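Local coordinates for Lactamase_B domain-containing protein (Bacillus lehensis G1, PDB 7EV5) that probably acts as a two-zinc hydrolase of the metallo-beta-lactamase fold, resembling both B3 beta-lactamases and glyoxalase II, at residues L48-T53 against F70-Y75. Residues are numbered along the deposited sequence; the frame is centred on the assembly and turned at random.
Sequences LAILLT and FSIPVY
Tyr75, Ile50 and Ile72 are central where residues 48-53 meet 70-75, and they illustrate how a beta-alpha-beta crossover closes. Ile50 is gripped at both backbone polar atoms: its N donates to Pro73 O (2.8 Å, nearly straight at 176°), and its O accepts from Tyr75 N. Leu52 N then reaches Tyr75 O at 3.0 Å, carrying the parallel pairing of strands 46-51 and 74-77 one residue past the first strand.

On the sheet face facing helix 63-70, Ile50 lies alongside Val74, with CD1 3.9 Å from Val74 CG2. Ile72, from the loop ahead of strand 74-77, crosses Ile50 at about a right angle. Its CG1 sits between backbone N and carbonyl carbon (chi1 53°), and the extended chain carries CD1 to 3.7 Å from Ile50 CG1. From the helix, Val66 packs on Ile50, and Val63 and Arg67 on Val74.

Tyr75 lies on the other face, beside Leu51 and pointing the same way. Leu51 CD2 approaches the ring obliquely, 3.5 Å from Tyr75 CD2, while Ala49 CB nears CE2 at 4.1 Å; Ile50 O lies at the ring edge, near its plane. Leu116 and Ile118, on strand 115-118 of the other sheet, touch the tyrosine, whose ring stacks with His108.

Thr53 separates Leu52 from zinc ligand His54. Main-chain hydrogen bonds thus fix the strand register while aliphatic groups pack toward helix 63-70, and the paired strand ends next to the zinc ligands, as in the metallo-beta-lactamase fold.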
ATOM      1  N   LEU A  48      -5.440  -1.926  14.266  1.00 13.73           N
ATOM      2  CA  LEU A  48      -5.790  -0.563  14.639  1.00 14.65           C
ATOM      3  C   LEU A  48      -6.273   0.284  13.473  1.00 12.86           C
ATOM      4  O   LEU A  48      -7.019   1.244  13.699  1.00 13.25           O
ATOM      5  CB  LEU A  48      -4.584   0.147  15.274  1.00 14.65           C
ATOM      6  CG  LEU A  48      -3.959  -0.534  16.487  1.00 18.34           C
ATOM      7  CD1 LEU A  48      -2.695   0.200  16.917  1.00 20.41           C
ATOM      8  CD2 LEU A  48      -4.965  -0.604  17.631  1.00 17.57           C
ATOM      9  N   ALA A  49      -5.882  -0.049  12.242  1.00 13.47           N
ATOM     10  CA  ALA A  49      -6.202   0.776  11.086  1.00 10.32           C
ATOM     11  C   ALA A  49      -5.856  -0.000   9.825  1.00 11.35           C
ATOM     12  O   ALA A  49      -5.040  -0.920   9.852  1.00 12.13           O
ATOM     13  CB  ALA A  49      -5.415   2.093  11.108  1.00 14.65           C
ATOM     14  N   ILE A  50      -6.495   0.394   8.725  1.00 10.24           N
ATOM     15  CA  ILE A  50      -6.119  -0.001   7.370  1.00  9.35           C
ATOM     16  C   ILE A  50      -5.508   1.223   6.705  1.00  9.36           C
ATOM     17  O   ILE A  50      -6.160   2.274   6.613  1.00  9.55           O
ATOM     18  CB  ILE A  50      -7.334  -0.476   6.565  1.00  9.48           C
ATOM     19  CG1 ILE A  50      -7.929  -1.732   7.200  1.00 11.93           C
ATOM     20  CG2 ILE A  50      -6.951  -0.713   5.101  1.00 10.82           C
ATOM     21  CD1 ILE A  50      -9.327  -2.024   6.728  1.00 11.45           C
ATOM     22  N   LEU A  51      -4.266   1.096   6.245  1.00  7.71           N
ATOM     23  CA  LEU A  51      -3.582   2.150   5.508  1.00  9.54           C
ATOM     24  C   LEU A  51      -3.470   1.702   4.058  1.00  8.57           C
ATOM     25  O   LEU A  51      -2.932   0.628   3.776  1.00  9.43           O
ATOM     26  CB  LEU A  51      -2.191   2.406   6.090  1.00  9.63           C
ATOM     27  CG  LEU A  51      -2.088   2.859   7.551  1.00 14.83           C
ATOM     28  CD1 LEU A  51      -0.671   3.303   7.871  1.00 12.71           C
ATOM     29  CD2 LEU A  51      -3.101   3.947   7.891  1.00 19.77           C
ATOM     30  N   LEU A  52      -3.995   2.505   3.146  1.00  8.42           N
ATOM     31  CA  LEU A  52      -3.960   2.158   1.735  1.00  7.84           C
ATOM     32  C   LEU A  52      -2.871   2.956   1.040  1.00  7.94           C
ATOM     33  O   LEU A  52      -2.845   4.193   1.118  1.00  9.48           O
ATOM     34  CB  LEU A  52      -5.306   2.453   1.077  1.00  8.72           C
ATOM     35  CG  LEU A  52      -6.482   1.619   1.581  1.00  8.04           C
ATOM     36  CD1 LEU A  52      -7.738   2.056   0.866  1.00  9.53           C
ATOM     37  CD2 LEU A  52      -6.231   0.112   1.399  1.00  9.72           C
ATOM     38  N   THR A  53      -1.981   2.256   0.344  1.00  7.87           N
ATOM     39  CA  THR A  53      -1.024   2.970  -0.494  1.00  8.59           C
ATOM     40  C   THR A  53      -1.731   3.650  -1.652  1.00  8.19           C
ATOM     41  O   THR A  53      -1.327   4.738  -2.084  1.00  8.45           O
ATOM     42  CB  THR A  53       0.072   2.030  -1.016  1.00  8.96           C
ATOM     43  OG1 THR A  53      -0.492   1.049  -1.902  1.00  9.40           O
ATOM     44  CG2 THR A  53       0.799   1.351   0.129  1.00 10.25           C
ATOM     45  N   PHE A  70     -13.281  -5.722  12.233  1.00 16.88           N
ATOM     46  CA  PHE A  70     -12.462  -5.188  13.309  1.00 16.31           C
ATOM     47  C   PHE A  70     -12.844  -3.781  13.748  1.00 15.47           C
ATOM     48  O   PHE A  70     -12.270  -3.284  14.726  1.00 19.45           O
ATOM     49  CB  PHE A  70     -10.974  -5.225  12.927  1.00 18.80           C
ATOM     50  CG  PHE A  70     -10.432  -6.613  12.738  1.00 17.10           C
ATOM     51  CD1 PHE A  70     -10.192  -7.433  13.833  1.00 15.72           C
ATOM     52  CD2 PHE A  70     -10.154  -7.095  11.468  1.00 16.85           C
ATOM     53  CE1 PHE A  70      -9.691  -8.709  13.654  1.00 17.37           C
ATOM     54  CE2 PHE A  70      -9.656  -8.366  11.284  1.00 18.12           C
ATOM     55  CZ  PHE A  70      -9.428  -9.179  12.377  1.00 20.48           C
ATOM     56  N   SER A  71     -13.790  -3.133  13.066  1.00 15.83           N
ATOM     57  CA  SER A  71     -14.220  -1.772  13.392  1.00 18.28           C
ATOM     58  C   SER A  71     -13.031  -0.817  13.453  1.00 17.12           C
ATOM     59  O   SER A  71     -12.753  -0.179  14.470  1.00 20.89           O
ATOM     60  CB  SER A  71     -15.035  -1.722  14.686  1.00 19.96           C
ATOM     61  OG  SER A  71     -16.152  -2.580  14.592  1.00 23.09           O
ATOM     62  N   ILE A  72     -12.317  -0.743  12.337  1.00 14.08           N
ATOM     63  CA  ILE A  72     -11.108   0.070  12.254  1.00 14.65           C
ATOM     64  C   ILE A  72     -11.197   1.076  11.113  1.00 12.67           C
ATOM     65  O   ILE A  72     -11.915   0.851  10.125  1.00 14.25           O
ATOM     66  CB  ILE A  72      -9.855  -0.805  12.134  1.00 13.57           C
ATOM     67  CG1 ILE A  72      -9.995  -1.789  10.973  1.00 15.47           C
ATOM     68  CG2 ILE A  72      -9.604  -1.526  13.450  1.00 15.24           C
ATOM     69  CD1 ILE A  72      -8.760  -2.595  10.749  1.00 13.19           C
ATOM     70  N   PRO A  73     -10.491   2.192  11.219  1.00 11.95           N
ATOM     71  CA  PRO A  73     -10.527   3.216  10.171  1.00 11.63           C
ATOM     72  C   PRO A  73      -9.721   2.812   8.946  1.00 10.62           C
ATOM     73  O   PRO A  73      -8.793   2.006   9.016  1.00 13.04           O
ATOM     74  CB  PRO A  73      -9.863   4.417  10.857  1.00 13.33           C
ATOM     75  CG  PRO A  73      -8.967   3.813  11.895  1.00 14.11           C
ATOM     76  CD  PRO A  73      -9.744   2.637  12.412  1.00 10.82           C
ATOM     77  N   VAL A  74     -10.099   3.418   7.820  1.00 10.46           N
ATOM     78  CA  VAL A  74      -9.426   3.274   6.531  1.00 10.57           C
ATOM     79  C   VAL A  74      -8.829   4.625   6.152  1.00 10.13           C
ATOM     80  O   VAL A  74      -9.544   5.636   6.106  1.00 10.61           O
ATOM     81  CB  VAL A  74     -10.407   2.797   5.444  1.00 10.71           C
ATOM     82  CG1 VAL A  74      -9.733   2.794   4.059  1.00 12.18           C
ATOM     83  CG2 VAL A  74     -10.962   1.426   5.800  1.00 14.21           C
ATOM     84  N   TYR A  75      -7.532   4.634   5.843  1.00  9.11           N
ATOM     85  CA  TYR A  75      -6.807   5.828   5.413  1.00  8.54           C
ATOM     86  C   TYR A  75      -6.488   5.746   3.924  1.00  9.00           C
ATOM     87  O   TYR A  75      -5.991   4.714   3.452  1.00 10.10           O
ATOM     88  CB  TYR A  75      -5.488   5.970   6.176  1.00  9.48           C
ATOM     89  CG  TYR A  75      -5.620   6.401   7.621  1.00 10.80           C
ATOM     90  CD1 TYR A  75      -5.197   7.662   8.027  1.00 12.25           C
ATOM     91  CD2 TYR A  75      -6.154   5.542   8.577  1.00 11.57           C
ATOM     92  CE1 TYR A  75      -5.313   8.056   9.354  1.00  9.99           C
ATOM     93  CE2 TYR A  75      -6.277   5.934   9.899  1.00 11.74           C
ATOM     94  CZ  TYR A  75      -5.849   7.185  10.269  1.00 10.51           C
ATOM     95  OH  TYR A  75      -5.975   7.539  11.601  1.00 14.51           O
TER